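PDB 4Z9D: pertussis toxin-like subunit ArtA from Escherichia coli, which binds NAD and, as the enzymatic subunit of a pertussis-like AB5 toxin, probably ADP-ribosylates trimeric G proteins of the host cell. Local coordinates for residues A[125-137]-A[146-158]. The protein carries 2 engineered substitutions. Sequence-based numbering, arbitrary orientation.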
ATOM      1  N   ILE A 125       2.473  10.040  -1.485  1.00  7.84           N
ATOM      2  CA  ILE A 125       3.747   9.725  -0.847  1.00  6.56           C
ATOM      3  C   ILE A 125       4.879  10.342  -1.656  1.00  8.36           C
ATOM      4  O   ILE A 125       5.099   9.947  -2.787  1.00  8.30           O
ATOM      5  CB  ILE A 125       3.975   8.200  -0.770  1.00  7.67           C
ATOM      6  CG1 ILE A 125       2.834   7.523  -0.004  1.00  7.00           C
ATOM      7  CG2 ILE A 125       5.353   7.868  -0.153  1.00  6.59           C
ATOM      8  CD1 ILE A 125       2.828   5.988  -0.179  1.00  6.65           C
ATOM      9  N   PRO A 126       5.618  11.297  -1.074  1.00  8.14           N
ATOM     10  CA  PRO A 126       6.746  11.890  -1.798  1.00  9.96           C
ATOM     11  C   PRO A 126       7.852  10.892  -2.178  1.00  8.80           C
ATOM     12  O   PRO A 126       8.092   9.908  -1.467  1.00 11.28           O
ATOM     13  CB  PRO A 126       7.284  12.935  -0.809  1.00 10.58           C
ATOM     14  CG  PRO A 126       6.150  13.199   0.144  1.00 13.57           C
ATOM     15  CD  PRO A 126       5.410  11.904   0.248  1.00 11.93           C
ATOM     16  N   GLY A 127       8.529  11.158  -3.293  1.00 10.27           N
ATOM     17  CA  GLY A 127       9.683  10.371  -3.691  1.00 10.65           C
ATOM     18  C   GLY A 127      10.750  10.308  -2.620  1.00 10.27           C
ATOM     19  O   GLY A 127      11.406   9.275  -2.445  1.00  9.89           O
ATOM     20  N   GLU A 128      10.905  11.405  -1.881  1.00  7.93           N
ATOM     21  CA  GLU A 128      11.899  11.496  -0.821  1.00  8.41           C
ATOM     22  C   GLU A 128      11.649  10.526   0.343  1.00  8.95           C
ATOM     23  O   GLU A 128      12.551  10.273   1.140  1.00  9.83           O
ATOM     24  CB  GLU A 128      11.981  12.940  -0.310  1.00 15.65           C
ATOM     25  CG  GLU A 128      12.832  13.813  -1.228  1.00 20.64           C
ATOM     26  CD  GLU A 128      12.786  15.293  -0.883  1.00 26.59           C
ATOM     27  OE1 GLU A 128      13.746  16.007  -1.259  1.00 30.68           O
ATOM     28  OE2 GLU A 128      11.797  15.744  -0.253  1.00 24.94           O
ATOM     29  N   ASN A 129      10.433   9.991   0.447  1.00  9.52           N
ATOM     30  CA  ASN A 129      10.123   8.993   1.469  1.00  8.25           C
ATOM     31  C   ASN A 129      10.525   7.580   1.063  1.00  8.31           C
ATOM     32  O   ASN A 129      10.512   6.662   1.883  1.00  8.88           O
ATOM     33  CB  ASN A 129       8.627   8.978   1.778  1.00  9.25           C
ATOM     34  CG  ASN A 129       8.214  10.113   2.660  1.00 14.20           C
ATOM     35  OD1 ASN A 129       8.303  11.272   2.263  1.00 11.13           O
ATOM     36  ND2 ASN A 129       7.747   9.796   3.866  1.00 10.76           N
ATOM     37  N   ILE A 130      10.843   7.393  -0.209  1.00  7.33           N
ATOM     38  CA  ILE A 130      11.073   6.050  -0.715  1.00  7.18           C
ATOM     39  C   ILE A 130      12.545   5.690  -0.624  1.00  7.20           C
ATOM     40  O   ILE A 130      13.403   6.351  -1.208  1.00  8.77           O
ATOM     41  CB  ILE A 130      10.554   5.910  -2.150  1.00  9.00           C
ATOM     42  CG1 ILE A 130       9.057   6.260  -2.176  1.00 11.58           C
ATOM     43  CG2 ILE A 130      10.763   4.486  -2.669  1.00  8.75           C
ATOM     44  CD1 ILE A 130       8.528   6.598  -3.550  1.00 12.91           C
ATOM     45  N   VAL A 131      12.822   4.627   0.119  1.00  8.32           N
ATOM     46  CA  VAL A 131      14.179   4.210   0.421  1.00  8.72           C
ATOM     47  C   VAL A 131      14.838   3.529  -0.763  1.00 10.03           C
ATOM     48  O   VAL A 131      15.994   3.821  -1.100  1.00 10.52           O
ATOM     49  CB  VAL A 131      14.191   3.256   1.642  1.00  9.88           C
ATOM     50  CG1 VAL A 131      15.600   2.776   1.960  1.00 15.25           C
ATOM     51  CG2 VAL A 131      13.600   3.962   2.849  1.00 10.01           C
ATOM     52  N   GLU A 132      14.107   2.604  -1.379  1.00  8.39           N
ATOM     53  CA  GLU A 132      14.694   1.710  -2.364  1.00 10.71           C
ATOM     54  C   GLU A 132      13.620   0.940  -3.115  1.00  9.64           C
ATOM     55  O   GLU A 132      12.441   0.952  -2.745  1.00  7.82           O
ATOM     56  CB  GLU A 132      15.679   0.738  -1.676  1.00 11.78           C
ATOM     57  CG  GLU A 132      15.019  -0.179  -0.647  1.00 10.83           C
ATOM     58  CD  GLU A 132      16.019  -0.975   0.191  1.00 17.72           C
ATOM     59  OE1 GLU A 132      15.571  -1.892   0.917  1.00 24.57           O
ATOM     60  OE2 GLU A 132      17.238  -0.686   0.129  1.00 24.00           O
ATOM     61  N   ALA A 133      14.034   0.272  -4.178  1.00 10.83           N
ATOM     62  CA  ALA A 133      13.134  -0.579  -4.926  1.00 11.01           C
ATOM     63  C   ALA A 133      13.819  -1.901  -5.223  1.00 12.48           C
ATOM     64  O   ALA A 133      15.040  -1.962  -5.300  1.00 13.97           O
ATOM     65  CB  ALA A 133      12.710   0.089  -6.204  1.00 12.09           C
ATOM     66  N   VAL A 134      13.022  -2.954  -5.357  1.00  8.95           N
ATOM     67  CA  VAL A 134      13.519  -4.254  -5.803  1.00 11.20           C
ATOM     68  C   VAL A 134      12.617  -4.772  -6.919  1.00 11.40           C
ATOM     69  O   VAL A 134      11.412  -4.928  -6.708  1.00 12.98           O
ATOM     70  CB  VAL A 134      13.544  -5.282  -4.645  1.00 12.84           C
ATOM     71  CG1 VAL A 134      13.942  -6.662  -5.161  1.00 14.19           C
ATOM     72  CG2 VAL A 134      14.485  -4.829  -3.549  1.00 16.17           C
ATOM     73  N   GLU A 135      13.178  -5.054  -8.097  1.00 12.48           N
ATOM     74  CA  GLU A 135      12.393  -5.681  -9.166  1.00 12.77           C
ATOM     75  C   GLU A 135      12.063  -7.102  -8.750  1.00 13.81           C
ATOM     76  O   GLU A 135      12.950  -7.818  -8.307  1.00 14.73           O
ATOM     77  CB  GLU A 135      13.153  -5.720 -10.501  1.00 18.46           C
ATOM     78  CG  GLU A 135      13.942  -4.475 -10.841  1.00 30.03           C
ATOM     79  CD  GLU A 135      14.467  -4.486 -12.273  1.00 38.66           C
ATOM     80  OE1 GLU A 135      15.239  -3.563 -12.632  1.00 37.29           O
ATOM     81  OE2 GLU A 135      14.106  -5.413 -13.037  1.00 37.19           O
ATOM     82  N   LEU A 136      10.813  -7.520  -8.912  1.00 12.70           N
ATOM     83  CA  LEU A 136      10.421  -8.884  -8.539  1.00 11.90           C
ATOM     84  C   LEU A 136      10.443  -9.798  -9.753  1.00 16.80           C
ATOM     85  O   LEU A 136      10.044  -9.401 -10.841  1.00 17.53           O
ATOM     86  CB  LEU A 136       9.032  -8.900  -7.890  1.00 12.02           C
ATOM     87  CG  LEU A 136       8.857  -8.072  -6.610  1.00 10.41           C
ATOM     88  CD1 LEU A 136       7.437  -8.121  -6.097  1.00 13.81           C
ATOM     89  CD2 LEU A 136       9.814  -8.563  -5.541  1.00 13.12           C
ATOM     90  N   THR A 137      10.978 -11.002  -9.588  1.00 14.01           N
ATOM     91  CA  THR A 137      10.948 -11.981 -10.672  1.00 13.01           C
ATOM     92  C   THR A 137       9.821 -12.986 -10.433  1.00 13.77           C
ATOM     93  O   THR A 137       9.481 -13.275  -9.284  1.00 13.39           O
ATOM     94  CB  THR A 137      12.294 -12.717 -10.799  1.00 16.22           C
ATOM     95  OG1 THR A 137      12.477 -13.547  -9.653  1.00 19.07           O
ATOM     96  CG2 THR A 137      13.454 -11.713 -10.879  1.00 16.94           C
ATOM     97  N   SER A 146      10.575 -14.076  -6.514  1.00  9.35           N
ATOM     98  CA  SER A 146      11.847 -13.772  -5.850  1.00 13.21           C
ATOM     99  C   SER A 146      12.298 -12.332  -6.101  1.00 13.43           C
ATOM    100  O   SER A 146      11.703 -11.621  -6.905  1.00 12.29           O
ATOM    101  CB  SER A 146      12.951 -14.720  -6.338  1.00 15.96           C
ATOM    102  OG  SER A 146      12.719 -16.056  -5.921  1.00 23.62           O
ATOM    103  N   ASP A 147      13.345 -11.916  -5.399  1.00 14.12           N
ATOM    104  CA  ASP A 147      13.930 -10.581  -5.576  1.00 11.84           C
ATOM    105  C   ASP A 147      14.895 -10.550  -6.747  1.00 17.89           C
ATOM    106  O   ASP A 147      15.827 -11.357  -6.804  1.00 17.86           O
ATOM    107  CB  ASP A 147      14.664 -10.130  -4.312  1.00 13.88           C
ATOM    108  CG  ASP A 147      13.732  -9.820  -3.163  1.00 19.40           C
ATOM    109  OD1 ASP A 147      14.219  -9.237  -2.169  1.00 17.98           O
ATOM    110  OD2 ASP A 147      12.524 -10.140  -3.248  1.00 19.17           O
ATOM    111  N   GLY A 148      14.662  -9.627  -7.680  1.00 14.89           N
ATOM    112  CA  GLY A 148      15.620  -9.327  -8.732  1.00 11.62           C
ATOM    113  C   GLY A 148      16.515  -8.174  -8.309  1.00 16.05           C
ATOM    114  O   GLY A 148      16.768  -7.987  -7.119  1.00 15.03           O
ATOM    115  N   PRO A 149      17.002  -7.394  -9.284  1.00 16.13           N
ATOM    116  CA  PRO A 149      17.926  -6.289  -9.004  1.00 21.38           C
ATOM    117  C   PRO A 149      17.310  -5.239  -8.086  1.00 15.29           C
ATOM    118  O   PRO A 149      16.138  -4.887  -8.248  1.00 16.22           O
ATOM    119  CB  PRO A 149      18.189  -5.685 -10.387  1.00 23.19           C
ATOM    120  CG  PRO A 149      17.792  -6.746 -11.363  1.00 26.55           C
ATOM    121  CD  PRO A 149      16.672  -7.499 -10.713  1.00 18.41           C
ATOM    122  N   GLY A 150      18.105  -4.723  -7.158  1.00 20.22           N
ATOM    123  CA  GLY A 150      17.629  -3.684  -6.270  1.00 16.16           C
ATOM    124  C   GLY A 150      18.193  -2.355  -6.719  1.00 19.67           C
ATOM    125  O   GLY A 150      19.253  -2.300  -7.346  1.00 15.63           O
ATOM    126  N   THR A 151      17.490  -1.278  -6.378  1.00 12.70           N
ATOM    127  CA  THR A 151      17.935   0.064  -6.707  1.00 15.92           C
ATOM    128  C   THR A 151      17.743   0.957  -5.492  1.00 16.55           C
ATOM    129  O   THR A 151      16.685   0.925  -4.877  1.00 10.85           O
ATOM    130  CB  THR A 151      17.134   0.646  -7.883  1.00 19.76           C
ATOM    131  OG1 THR A 151      17.007  -0.324  -8.931  1.00 27.19           O
ATOM    132  CG2 THR A 151      17.804   1.889  -8.408  1.00 23.52           C
ATOM    133  N   THR A 152      18.746   1.773  -5.172  1.00 15.13           N
ATOM    134  CA  THR A 152      18.647   2.683  -4.035  1.00 13.12           C
ATOM    135  C   THR A 152      18.246   4.072  -4.510  1.00 11.30           C
ATOM    136  O   THR A 152      18.701   4.525  -5.550  1.00 13.95           O
ATOM    137  CB  THR A 152      19.984   2.766  -3.246  1.00 15.14           C
ATOM    138  OG1 THR A 152      20.268   1.487  -2.667  1.00 21.74           O
ATOM    139  CG2 THR A 152      19.905   3.805  -2.133  1.00 14.00           C
ATOM    140  N   ASN A 153      17.354   4.720  -3.774  1.00 11.71           N
ATOM    141  CA  ASN A 153      16.937   6.069  -4.100  1.00  9.20           C
ATOM    142  C   ASN A 153      17.930   7.038  -3.470  1.00 12.22           C
ATOM    143  O   ASN A 153      17.955   7.201  -2.251  1.00  9.31           O
ATOM    144  CB  ASN A 153      15.521   6.332  -3.590  1.00 10.28           C
ATOM    145  CG  ASN A 153      15.047   7.737  -3.894  1.00 13.28           C
ATOM    146  OD1 ASN A 153      15.691   8.456  -4.658  1.00 10.60           O
ATOM    147  ND2 ASN A 153      13.912   8.134  -3.308  1.00  8.15           N
ATOM    148  N   ALA A 154      18.775   7.658  -4.290  1.00 15.04           N
ATOM    149  CA  ALA A 154      19.770   8.588  -3.758  1.00 18.61           C
ATOM    150  C   ALA A 154      19.140   9.836  -3.150  1.00 18.12           C
ATOM    151  O   ALA A 154      19.776  10.524  -2.346  1.00 16.26           O
ATOM    152  CB  ALA A 154      20.760   8.982  -4.844  1.00 22.14           C
ATOM    153  N   ARG A 155      17.892  10.106  -3.525  1.00 13.68           N
ATOM    154  CA  ARG A 155      17.163  11.295  -3.082  1.00 15.34           C
ATOM    155  C   ARG A 155      16.418  11.076  -1.761  1.00 13.67           C
ATOM    156  O   ARG A 155      15.790  11.997  -1.244  1.00 13.75           O
ATOM    157  CB  ARG A 155      16.155  11.724  -4.148  1.00 17.85           C
ATOM    158  CG  ARG A 155      16.707  11.875  -5.557  1.00 28.17           C
ATOM    159  CD  ARG A 155      17.793  12.903  -5.680  1.00 26.50           C
ATOM    160  NE  ARG A 155      17.288  14.252  -5.445  1.00 42.76           N
ATOM    161  CZ  ARG A 155      17.777  15.350  -6.015  1.00 30.96           C
ATOM    162  NH1 ARG A 155      17.256  16.531  -5.725  1.00 36.47           N
ATOM    163  NH2 ARG A 155      18.776  15.266  -6.881  1.00 30.43           N
ATOM    164  N   TYR A 156      16.439   9.843  -1.255  1.00  8.52           N
ATOM    165  CA  TYR A 156      15.788   9.531   0.021  1.00 10.81           C
ATOM    166  C   TYR A 156      16.221  10.498   1.132  1.00 12.47           C
ATOM    167  O   TYR A 156      17.409  10.799   1.289  1.00  8.97           O
ATOM    168  CB  TYR A 156      16.086   8.079   0.442  1.00  8.99           C
ATOM    169  CG  TYR A 156      15.547   7.729   1.818  1.00 10.86           C
ATOM    170  CD1 TYR A 156      16.413   7.458   2.872  1.00  9.27           C
ATOM    171  CD2 TYR A 156      14.178   7.705   2.072  1.00  8.66           C
ATOM    172  CE1 TYR A 156      15.942   7.162   4.139  1.00  9.16           C
ATOM    173  CE2 TYR A 156      13.690   7.408   3.345  1.00  8.64           C
ATOM    174  CZ  TYR A 156      14.582   7.135   4.369  1.00 11.78           C
ATOM    175  OH  TYR A 156      14.114   6.842   5.636  1.00 12.35           O
ATOM    176  N   VAL A 157      15.240  10.995   1.879  1.00  9.78           N
ATOM    177  CA  VAL A 157      15.493  11.856   3.034  1.00 12.08           C
ATOM    178  C   VAL A 157      15.325  11.069   4.322  1.00 10.58           C
ATOM    179  O   VAL A 157      14.216  10.671   4.669  1.00 11.96           O
ATOM    180  CB  VAL A 157      14.545  13.085   3.039  1.00 11.68           C
ATOM    181  CG1 VAL A 157      14.673  13.865   4.340  1.00 14.25           C
ATOM    182  CG2 VAL A 157      14.839  13.971   1.848  1.00 13.16           C
ATOM    183  N   PRO A 158      16.438  10.822   5.029  1.00 11.50           N
ATOM    184  CA  PRO A 158      16.410  10.019   6.255  1.00 12.33           C
ATOM    185  C   PRO A 158      15.738  10.741   7.408  1.00 12.42           C
ATOM    186  O   PRO A 158      15.720  11.971   7.451  1.00 15.83           O
ATOM    187  CB  PRO A 158      17.894   9.790   6.578  1.00 16.55           C
ATOM    188  CG  PRO A 158      18.653  10.203   5.362  1.00 20.17           C
ATOM    189  CD  PRO A 158      17.809  11.206   4.646  1.00 15.02           C
TER
HETATM  190  O   HOH W   1      16.247  14.598  -1.485  1.00 17.68           O
HETATM  191  O   HOH W   2      17.885   5.208   0.219  1.00 16.70           O
HETATM  192  O   HOH W   3      19.045   1.032   0.029  1.00 22.16           O
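Val-131 and Tyr-156 meet beside the end of an antiparallel beta hairpin, strands 130-139 and 144-152, which closes one side of the four-stranded sheet in this ADP-ribosyltransferase fold. The two side chains lie side by side: CG2 of Val-131 sits over one face of the phenol ring, 3.8 Å from its centroid, in a CH-pi contact displaced toward CE2. With CG anti to the backbone N (chi1 175°), the Tyr-156 ring also brings its CE2 edge to the carbonyl of Asn-129, while Phe-6 of strand 6-11 touches both Val-131 and Tyr-156. Next to the ring, Asn-153 turns inward from a type I turn and bonds at both ends of its amide. ND2 donates to Ile-130 O at 2.8 Å, in the plane of that carbonyl, and OD1 accepts from Arg-155 N, which lies well above the plane of the side-chain carbonyl, an Asx turn; the two bonds together fix the rotation of the amide. Glu-128 extends across CG2 of Val-157, and a water joins its OE1 to Arg-155 O.

Along the ladder, Ala-133 and Thr-151 exchange paired backbone bonds. Beyond them the register slips by one residue at a beta bulge, where Glu-135 N donates to Pro-149 O and Glu-135 O accepts from Gly-148 N. The aliphatic part of Glu-135 lies against the proline ring. On the sheet face bearing Val-134 and Leu-136, Asp-147 lays its CB 3.6 Å from Val-134 CG1; its carboxylate is held by Arg-79 and Tyr-61, and OD2 lies 3.9 Å from Leu-136 CD2.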